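Local coordinates for lysosome-associated membrane glycoprotein 2 (Mus musculus, PDB 5GV3) that supports lysosome biogenesis and autophagy and regulates lysosomal pH by directly inhibiting the proton channel TMEM175, at residues I38-K43 / I60-G65; Y81-I86 / F115-D120; D85-Y90 / T108-E113. One frame throughout, in Å; residues are numbered along the deposited sequence.

Contact 1: I38-K43 / I60-G65; sequences IAVPDK and IMIQFG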
# COMPACT_ATOMS: atom_id res chain seq x y z
N ILE A 38 -8.73 -10.24 0.83
CA ILE A 38 -7.53 -10.45 1.63
C ILE A 38 -7.27 -9.26 2.54
O ILE A 38 -6.87 -8.20 2.07
CB ILE A 38 -6.29 -10.66 0.77
CG1 ILE A 38 -6.47 -11.84 -0.18
CG2 ILE A 38 -5.06 -10.86 1.64
CD1 ILE A 38 -5.30 -12.03 -1.11
N ALA A 39 -7.49 -9.43 3.84
CA ALA A 39 -7.07 -8.41 4.79
C ALA A 39 -5.60 -8.64 5.12
O ALA A 39 -5.21 -9.74 5.51
CB ALA A 39 -7.92 -8.45 6.05
N VAL A 40 -4.78 -7.62 4.92
CA VAL A 40 -3.36 -7.73 5.18
C VAL A 40 -3.14 -7.57 6.67
O VAL A 40 -3.35 -6.48 7.21
CB VAL A 40 -2.55 -6.67 4.39
CG1 VAL A 40 -1.07 -6.76 4.71
CG2 VAL A 40 -2.78 -6.84 2.89
N PRO A 41 -2.74 -8.65 7.34
CA PRO A 41 -2.57 -8.56 8.79
C PRO A 41 -1.17 -8.09 9.12
O PRO A 41 -0.38 -7.84 8.22
CB PRO A 41 -2.76 -10.01 9.25
CG PRO A 41 -2.13 -10.80 8.10
CD PRO A 41 -2.40 -10.00 6.84
N ASP A 42 -0.83 -8.07 10.40
CA ASP A 42 0.53 -7.73 10.75
C ASP A 42 1.12 -9.04 11.25
O ASP A 42 0.63 -9.63 12.21
CB ASP A 42 0.60 -6.62 11.80
CG ASP A 42 2.01 -6.09 11.99
OD1 ASP A 42 2.96 -6.91 12.03
OD2 ASP A 42 2.18 -4.85 12.07
N LYS A 43 2.20 -9.40 10.59
CA LYS A 43 2.77 -10.74 10.43
C LYS A 43 3.36 -10.62 9.05
O LYS A 43 4.38 -11.23 8.73
CB LYS A 43 1.74 -11.89 10.50
CG LYS A 43 1.42 -12.41 11.90
CD LYS A 43 2.64 -13.03 12.56
CE LYS A 43 2.31 -13.54 13.96
NZ LYS A 43 3.52 -14.07 14.66
N ILE A 60 7.96 1.84 0.07
CA ILE A 60 7.47 0.84 0.99
C ILE A 60 7.09 -0.42 0.23
O ILE A 60 6.43 -0.37 -0.80
CB ILE A 60 6.25 1.33 1.77
CG1 ILE A 60 6.68 2.38 2.81
CG2 ILE A 60 5.55 0.19 2.47
CD1 ILE A 60 5.49 3.05 3.48
N MET A 61 7.54 -1.56 0.76
CA MET A 61 7.18 -2.85 0.20
C MET A 61 6.59 -3.76 1.26
O MET A 61 7.09 -3.84 2.37
CB MET A 61 8.40 -3.50 -0.45
CG MET A 61 9.01 -2.66 -1.55
SD MET A 61 10.46 -3.42 -2.29
CE MET A 61 9.71 -4.84 -3.08
N ILE A 62 5.47 -4.40 0.95
CA ILE A 62 4.81 -5.29 1.89
C ILE A 62 4.67 -6.68 1.28
O ILE A 62 4.21 -6.81 0.16
CB ILE A 62 3.43 -4.75 2.29
CG1 ILE A 62 3.58 -3.37 2.96
CG2 ILE A 62 2.71 -5.73 3.20
CD1 ILE A 62 4.32 -3.40 4.30
N GLN A 63 5.08 -7.71 2.01
CA GLN A 63 4.86 -9.08 1.55
C GLN A 63 3.95 -9.82 2.52
O GLN A 63 4.00 -9.59 3.72
CB GLN A 63 6.18 -9.85 1.39
CG GLN A 63 7.27 -9.10 0.65
CD GLN A 63 7.95 -8.06 1.52
OE1 GLN A 63 8.15 -8.26 2.71
NE2 GLN A 63 8.28 -6.92 0.93
N PHE A 64 3.11 -10.69 1.99
CA PHE A 64 2.24 -11.51 2.81
C PHE A 64 2.15 -12.93 2.26
O PHE A 64 1.41 -13.19 1.31
CB PHE A 64 0.85 -10.86 2.89
CG PHE A 64 -0.15 -11.68 3.65
CD1 PHE A 64 0.14 -12.16 4.91
CD2 PHE A 64 -1.39 -11.97 3.09
CE1 PHE A 64 -0.79 -12.91 5.61
CE2 PHE A 64 -2.32 -12.72 3.78
CZ PHE A 64 -2.02 -13.19 5.04
N GLY A 65 2.92 -13.83 2.85
CA GLY A 65 2.93 -15.23 2.43
C GLY A 65 3.54 -15.48 1.06
O GLY A 65 4.59 -14.94 0.72

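Contact 2: Y81-I86 / F115-D120; sequences YSIHDI and FKVPLD. With NAG (2-acetamido-2-deoxy-beta-D-glucopyranose), chain O.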
# COMPACT_ATOMS: atom_id res chain seq x y z
N TYR A 81 5.89 16.19 -2.51
CA TYR A 81 6.29 14.81 -2.77
C TYR A 81 5.07 14.05 -3.23
O TYR A 81 3.95 14.32 -2.79
CB TYR A 81 7.00 14.13 -1.59
CG TYR A 81 6.19 13.66 -0.39
CD1 TYR A 81 5.59 12.41 -0.37
CD2 TYR A 81 6.12 14.43 0.76
CE1 TYR A 81 4.88 11.96 0.73
CE2 TYR A 81 5.42 13.99 1.87
CZ TYR A 81 4.80 12.76 1.85
OH TYR A 81 4.11 12.33 2.96
N SER A 82 5.28 13.13 -4.16
CA SER A 82 4.18 12.39 -4.75
C SER A 82 4.11 10.98 -4.21
O SER A 82 5.14 10.34 -3.98
CB SER A 82 4.29 12.36 -6.28
OG SER A 82 5.55 11.86 -6.69
N ILE A 83 2.88 10.51 -4.02
CA ILE A 83 2.60 9.13 -3.70
C ILE A 83 2.16 8.50 -5.01
O ILE A 83 1.14 8.89 -5.58
CB ILE A 83 1.51 8.98 -2.63
CG1 ILE A 83 1.93 9.70 -1.35
CG2 ILE A 83 1.24 7.53 -2.34
CD1 ILE A 83 0.83 9.78 -0.35
N HIS A 84 2.94 7.55 -5.49
CA HIS A 84 2.85 7.15 -6.88
C HIS A 84 3.18 5.65 -7.05
O HIS A 84 3.73 5.03 -6.14
CB HIS A 84 3.80 8.06 -7.69
CG HIS A 84 3.97 7.67 -9.12
ND1 HIS A 84 2.91 7.39 -9.95
CD2 HIS A 84 5.08 7.56 -9.88
CE1 HIS A 84 3.37 7.09 -11.16
NE2 HIS A 84 4.68 7.16 -11.13
N ASP A 85 2.82 5.08 -8.20
CA ASP A 85 3.19 3.70 -8.54
C ASP A 85 2.76 2.68 -7.49
O ASP A 85 3.55 1.82 -7.09
CB ASP A 85 4.70 3.57 -8.75
CG ASP A 85 5.21 4.45 -9.87
OD1 ASP A 85 4.56 4.54 -10.92
OD2 ASP A 85 6.28 5.05 -9.69
N ILE A 86 1.52 2.77 -7.03
CA ILE A 86 1.01 1.76 -6.13
C ILE A 86 0.77 0.50 -6.95
O ILE A 86 0.05 0.52 -7.95
CB ILE A 86 -0.29 2.20 -5.44
CG1 ILE A 86 -0.05 3.48 -4.64
CG2 ILE A 86 -0.81 1.09 -4.54
CD1 ILE A 86 -1.32 4.07 -4.06
N PHE A 115 -0.75 10.97 -6.00
CA PHE A 115 -1.29 11.88 -5.01
C PHE A 115 -0.23 12.80 -4.46
O PHE A 115 0.94 12.45 -4.35
CB PHE A 115 -1.94 11.11 -3.87
CG PHE A 115 -2.75 11.97 -2.94
CD1 PHE A 115 -3.89 12.62 -3.40
CD2 PHE A 115 -2.38 12.14 -1.62
CE1 PHE A 115 -4.64 13.42 -2.55
CE2 PHE A 115 -3.12 12.93 -0.77
CZ PHE A 115 -4.26 13.57 -1.24
N LYS A 116 -0.67 13.99 -4.12
CA LYS A 116 0.23 15.03 -3.70
C LYS A 116 0.14 15.42 -2.23
O LYS A 116 -0.94 15.65 -1.70
CB LYS A 116 0.01 16.24 -4.58
CG LYS A 116 1.30 16.82 -4.88
CD LYS A 116 2.20 15.71 -5.33
CE LYS A 116 3.40 16.29 -5.94
NZ LYS A 116 4.52 15.35 -6.00
N VAL A 117 1.30 15.46 -1.58
CA VAL A 117 1.37 15.80 -0.17
C VAL A 117 2.53 16.76 0.07
O VAL A 117 3.64 16.54 -0.43
CB VAL A 117 1.55 14.54 0.72
CG1 VAL A 117 1.71 14.93 2.17
CG2 VAL A 117 0.36 13.61 0.56
N PRO A 118 2.27 17.85 0.80
CA PRO A 118 3.32 18.80 1.16
C PRO A 118 4.41 18.17 1.99
O PRO A 118 4.19 17.13 2.62
CB PRO A 118 2.58 19.86 1.97
CG PRO A 118 1.18 19.75 1.56
CD PRO A 118 0.95 18.31 1.24
N LEU A 119 5.57 18.80 2.00
CA LEU A 119 6.65 18.39 2.87
C LEU A 119 6.34 18.89 4.26
O LEU A 119 5.44 19.71 4.44
CB LEU A 119 7.98 18.95 2.39
CG LEU A 119 8.99 18.00 1.77
CD1 LEU A 119 8.37 17.29 0.59
CD2 LEU A 119 10.23 18.77 1.35
N ASP A 120 7.09 18.40 5.23
CA ASP A 120 6.99 18.86 6.62
C ASP A 120 5.63 18.68 7.27
O ASP A 120 5.31 19.37 8.23
CB ASP A 120 7.38 20.33 6.69
CG ASP A 120 8.89 20.54 6.61
OD1 ASP A 120 9.63 19.54 6.69
OD2 ASP A 120 9.33 21.70 6.47
C1 NAG O . 8.83 3.81 -8.60
C2 NAG O . 10.02 4.65 -9.06
C3 NAG O . 10.88 3.85 -10.05
C4 NAG O . 11.22 2.48 -9.46
C5 NAG O . 9.95 1.79 -8.96
C6 NAG O . 10.19 0.47 -8.28
C7 NAG O . 10.34 6.94 -9.92
C8 NAG O . 9.68 8.13 -10.56
N2 NAG O . 9.55 5.89 -9.68
O3 NAG O . 12.06 4.56 -10.37
O4 NAG O . 11.85 1.67 -10.44
O5 NAG O . 9.30 2.63 -8.01
O6 NAG O . 9.01 0.01 -7.64
O7 NAG O . 11.54 6.94 -9.64

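Contact 3: D85-Y90 / T108-E113; sequences DIVLSY and TVKNPE. With NAG (2-acetamido-2-deoxy-beta-D-glucopyranose), chain O.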
# COMPACT_ATOMS: atom_id res chain seq x y z
N ASP A 85 2.82 5.08 -8.20
CA ASP A 85 3.19 3.70 -8.54
C ASP A 85 2.76 2.68 -7.49
O ASP A 85 3.55 1.82 -7.09
CB ASP A 85 4.70 3.57 -8.75
CG ASP A 85 5.21 4.45 -9.87
OD1 ASP A 85 4.56 4.54 -10.92
OD2 ASP A 85 6.28 5.05 -9.69
N ILE A 86 1.52 2.77 -7.03
CA ILE A 86 1.01 1.76 -6.13
C ILE A 86 0.77 0.50 -6.95
O ILE A 86 0.05 0.52 -7.95
CB ILE A 86 -0.29 2.20 -5.44
CG1 ILE A 86 -0.05 3.48 -4.64
CG2 ILE A 86 -0.81 1.09 -4.54
CD1 ILE A 86 -1.32 4.07 -4.06
N VAL A 87 1.41 -0.59 -6.55
CA VAL A 87 1.33 -1.84 -7.29
C VAL A 87 1.02 -3.02 -6.38
O VAL A 87 1.63 -3.19 -5.32
CB VAL A 87 2.65 -2.13 -8.04
CG1 VAL A 87 2.61 -3.51 -8.66
CG2 VAL A 87 2.91 -1.07 -9.10
N LEU A 88 0.06 -3.83 -6.80
CA LEU A 88 -0.27 -5.07 -6.12
C LEU A 88 0.08 -6.25 -7.02
O LEU A 88 -0.28 -6.26 -8.20
CB LEU A 88 -1.75 -5.12 -5.75
CG LEU A 88 -2.25 -6.40 -5.08
CD1 LEU A 88 -1.80 -6.44 -3.64
CD2 LEU A 88 -3.77 -6.49 -5.17
N SER A 89 0.79 -7.23 -6.47
CA SER A 89 1.06 -8.47 -7.19
C SER A 89 0.49 -9.64 -6.42
O SER A 89 0.71 -9.76 -5.21
CB SER A 89 2.56 -8.67 -7.43
OG SER A 89 3.10 -7.58 -8.16
N TYR A 90 -0.28 -10.47 -7.09
CA TYR A 90 -0.83 -11.64 -6.44
C TYR A 90 -0.59 -12.91 -7.26
O TYR A 90 -0.56 -12.88 -8.49
CB TYR A 90 -2.32 -11.46 -6.13
CG TYR A 90 -3.24 -11.21 -7.30
CD1 TYR A 90 -3.42 -9.93 -7.81
CD2 TYR A 90 -3.95 -12.25 -7.88
CE1 TYR A 90 -4.27 -9.70 -8.86
CE2 TYR A 90 -4.81 -12.03 -8.94
CZ TYR A 90 -4.97 -10.75 -9.43
OH TYR A 90 -5.82 -10.53 -10.48
N THR A 108 -0.36 -8.71 -11.88
CA THR A 108 0.02 -7.41 -11.36
C THR A 108 -1.02 -6.37 -11.77
O THR A 108 -1.43 -6.29 -12.92
CB THR A 108 1.41 -6.98 -11.88
OG1 THR A 108 2.37 -7.97 -11.52
CG2 THR A 108 1.82 -5.65 -11.28
N VAL A 109 -1.51 -5.62 -10.79
CA VAL A 109 -2.44 -4.55 -11.08
C VAL A 109 -1.78 -3.23 -10.71
O VAL A 109 -1.17 -3.11 -9.65
CB VAL A 109 -3.77 -4.72 -10.33
CG1 VAL A 109 -4.73 -3.59 -10.67
CG2 VAL A 109 -4.39 -6.06 -10.70
N LYS A 110 -1.88 -2.27 -11.61
CA LYS A 110 -1.25 -0.98 -11.38
C LYS A 110 -2.31 0.07 -11.04
O LYS A 110 -3.41 0.07 -11.60
CB LYS A 110 -0.43 -0.58 -12.61
CG LYS A 110 0.80 0.26 -12.31
CD LYS A 110 1.70 0.32 -13.54
CE LYS A 110 2.33 -1.04 -13.82
NZ LYS A 110 3.43 -0.98 -14.81
N ASN A 111 -1.96 0.97 -10.14
CA ASN A 111 -2.85 2.04 -9.72
C ASN A 111 -2.39 3.35 -10.35
O ASN A 111 -1.24 3.74 -10.19
CB ASN A 111 -2.87 2.14 -8.19
CG ASN A 111 -3.99 3.02 -7.66
OD1 ASN A 111 -4.28 4.08 -8.22
ND2 ASN A 111 -4.61 2.60 -6.56
N PRO A 112 -3.29 4.01 -11.10
CA PRO A 112 -2.96 5.26 -11.80
C PRO A 112 -2.84 6.46 -10.86
O PRO A 112 -2.38 7.51 -11.30
CB PRO A 112 -4.13 5.45 -12.76
CG PRO A 112 -4.84 4.11 -12.80
CD PRO A 112 -4.63 3.53 -11.45
N GLU A 113 -3.25 6.30 -9.61
CA GLU A 113 -3.25 7.40 -8.66
C GLU A 113 -1.85 8.00 -8.54
O GLU A 113 -0.85 7.28 -8.51
CB GLU A 113 -3.76 6.95 -7.28
CG GLU A 113 -3.88 8.08 -6.25
CD GLU A 113 -4.85 9.17 -6.69
OE1 GLU A 113 -5.91 8.83 -7.26
OE2 GLU A 113 -4.56 10.36 -6.46
C1 NAG O . 8.83 3.81 -8.60
C2 NAG O . 10.02 4.65 -9.06
C3 NAG O . 10.88 3.85 -10.05
C4 NAG O . 11.22 2.48 -9.46
C5 NAG O . 9.95 1.79 -8.96
C6 NAG O . 10.19 0.47 -8.28
C7 NAG O . 10.34 6.94 -9.92
C8 NAG O . 9.68 8.13 -10.56
N2 NAG O . 9.55 5.89 -9.68
O3 NAG O . 12.06 4.56 -10.37
O4 NAG O . 11.85 1.67 -10.44
O5 NAG O . 9.30 2.63 -8.01
O6 NAG O . 9.01 0.01 -7.64
O7 NAG O . 11.54 6.94 -9.64
O HOH W 1 -0.30 4.61 -7.99
O HOH W 2 -2.16 -0.98 -7.68

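Contact 1: I38-K43 / I60-G65
A chi1 of 176° carries the Phe64 ring out to the carbonyl side of its own backbone, toward 38-43, while a chi1 of -58° at Ile38 turns CG2, rather than the longer CG1 branch, to the same ring. Pro41 makes the main approach. Its CD stands over one ring face, 3.7 Å from the Phe64 centroid and 18° from the normal, in a CH-pi contact displaced toward the rim, and the pyrrolidine is turned at about a right angle to the phenyl group. The neighbouring methylene also bears on that rim, Pro41 CG lying 3.5 Å from Phe64 CE1. Proline suits this place because its rigid ring offers slightly polarised C-H groups to an aromatic face. From a slanting direction Ile38 CG2 comes within 3.9 Å of Phe64 CE2. Deeper inside, Val40 CG1 meets Ile62 CG2 at 4.2 Å, a looser contact between two buried branched side chains.

No hydrogen bond crosses between the segments. Strand 32-39 belongs to the mixed sheet of this first lumenal domain, whereas 59-64 is an outermost strand of the four-stranded antiparallel sheet, and the domain is consistent with the beta-prism fold of the LAMP family. Side chains therefore join the two sheets here. Ile38 also packs on Val68 and Ile24, and Val40 on Phe22; Gln63, whose CB points away from 38-43, directs OE1 into a hydrogen bond with Thr45 OG1.

Contact 2: Y81-I86 / F115-D120
The Tyr81 ring has Val117 CB over one face, 4.2 Å from its centroid and 22° off the normal, with Leu119 CD1 at its edge, in the ring plane and 3.6 Å from Tyr81 CD2. A chi1 of 75° sets this ring between the backbone N and carbonyl carbon of Tyr81, alongside Val117 and pointing the same way; Val117 CG1 reaches the phenol end, where Tyr81 OH is hydrogen-bonded to Ala147 N. The Phe115 ring is touched at its edge instead, by Ile83 CD1, 4.2 Å from Phe115 CD2. That same methyl lies 4.0 Å from Val117 CG2, so it touches both residues of the facing strand.

Beneath these side chains, strand 81-91 pairs antiparallel with 106-117, an outermost strand of the four-stranded sheet of the first lumenal domain; the short axes are 4.8 Å apart at closest approach. Ile83 and Phe115 form a firm hydrogen-bonded pair: Ile83 N to Phe115 O and Phe115 N to Ile83 O both measure 2.8 Å. The pairing of Tyr81 with Val117 is looser. Ser82 and Lys116 share the other face of the sheet as a non-hydrogen-bonded pair, although the position of the lysine amine, crowded against Ser82, is doubtful.

Farther along, Asp85 OD2 accepts a hydrogen bond from Asn73 ND2, the glycosylated amide. The N-acetylglucosamine atom NAG N2 gives Asp85 OD2 a second, weak bond of 3.4 Å. A carboxylate oxygen can receive both N-H groups, and here it bridges protein and glycan at the attachment point.

Contact 3: D85-Y90 / T108-E113
Backbone hydrogen bonds join Leu88 and Val109 in both directions: Val109 N to Leu88 O is 2.9 Å, and the return bond from Leu88 N to Val109 O is longer at 3.2 Å. Past this antiparallel pair, Asn111 N still reaches Ile86 O at 3.0 Å, less straight at the hydrogen (146°).

Two waters bridge the strands. One, beyond the paired residues, accepts from Ile86 N and donates to the carbonyl oxygens of Asn111 and Glu113; the other donates to Ile86 O and Val109 O. Asn111 also shapes its own chain, since its OD1 accepts from Glu113 N at 2.8 Å in an Asx turn, the donor tilted 20° from the carbonyl plane. The asparagine side chain is short enough to make that turn, and Asn111 CB rests 3.8 Å from Ile86 CB.

Among the side chains, Val87 CG1 presses tightly on Thr108 CG2, 3.5 Å away, and Val87 lies alongside the aliphatic part of Lys110. Ser89 OG and Thr108 OG1 share only a weak hydrogen bond. On the face of Leu88 and Val109, Val109 CG2 meets the edge of the Tyr90 ring, 4.1 Å from Tyr90 CE1.

That face turns onto Val136 of strand 136-146, which Tyr90 also touches, with Leu88 also on Phe22 and Tyr90 on Ile24 of strand 11-28, while strand 68-76 pairs with the other side of 85-90 through backbone hydrogen bonds of Val87 with Ala71 and Ser89 with Ser69.

In the fold
All three contacts involve the four-stranded antiparallel sheet of the first lumenal domain. Contact 1 closes first along the chain and ties an outermost strand, 59-64, to strand 32-39 of the mixed sheet. Contacts 2 and 3 follow, both pairing strand 81-91 with strand 106-117, the outermost strand at the sheet's other side; they share Asp85 and Ile86, and their centres lie about 16 Å apart. The centre of contact 1 is about 22 Å from that of contact 2, across the chain's centre, and about 15 Å from that of contact 3. Hydrogen bonding thus builds the sheet within contacts 2 and 3, whereas side-chain packing alone joins it to its neighbour in contact 1 of this glycosylated domain.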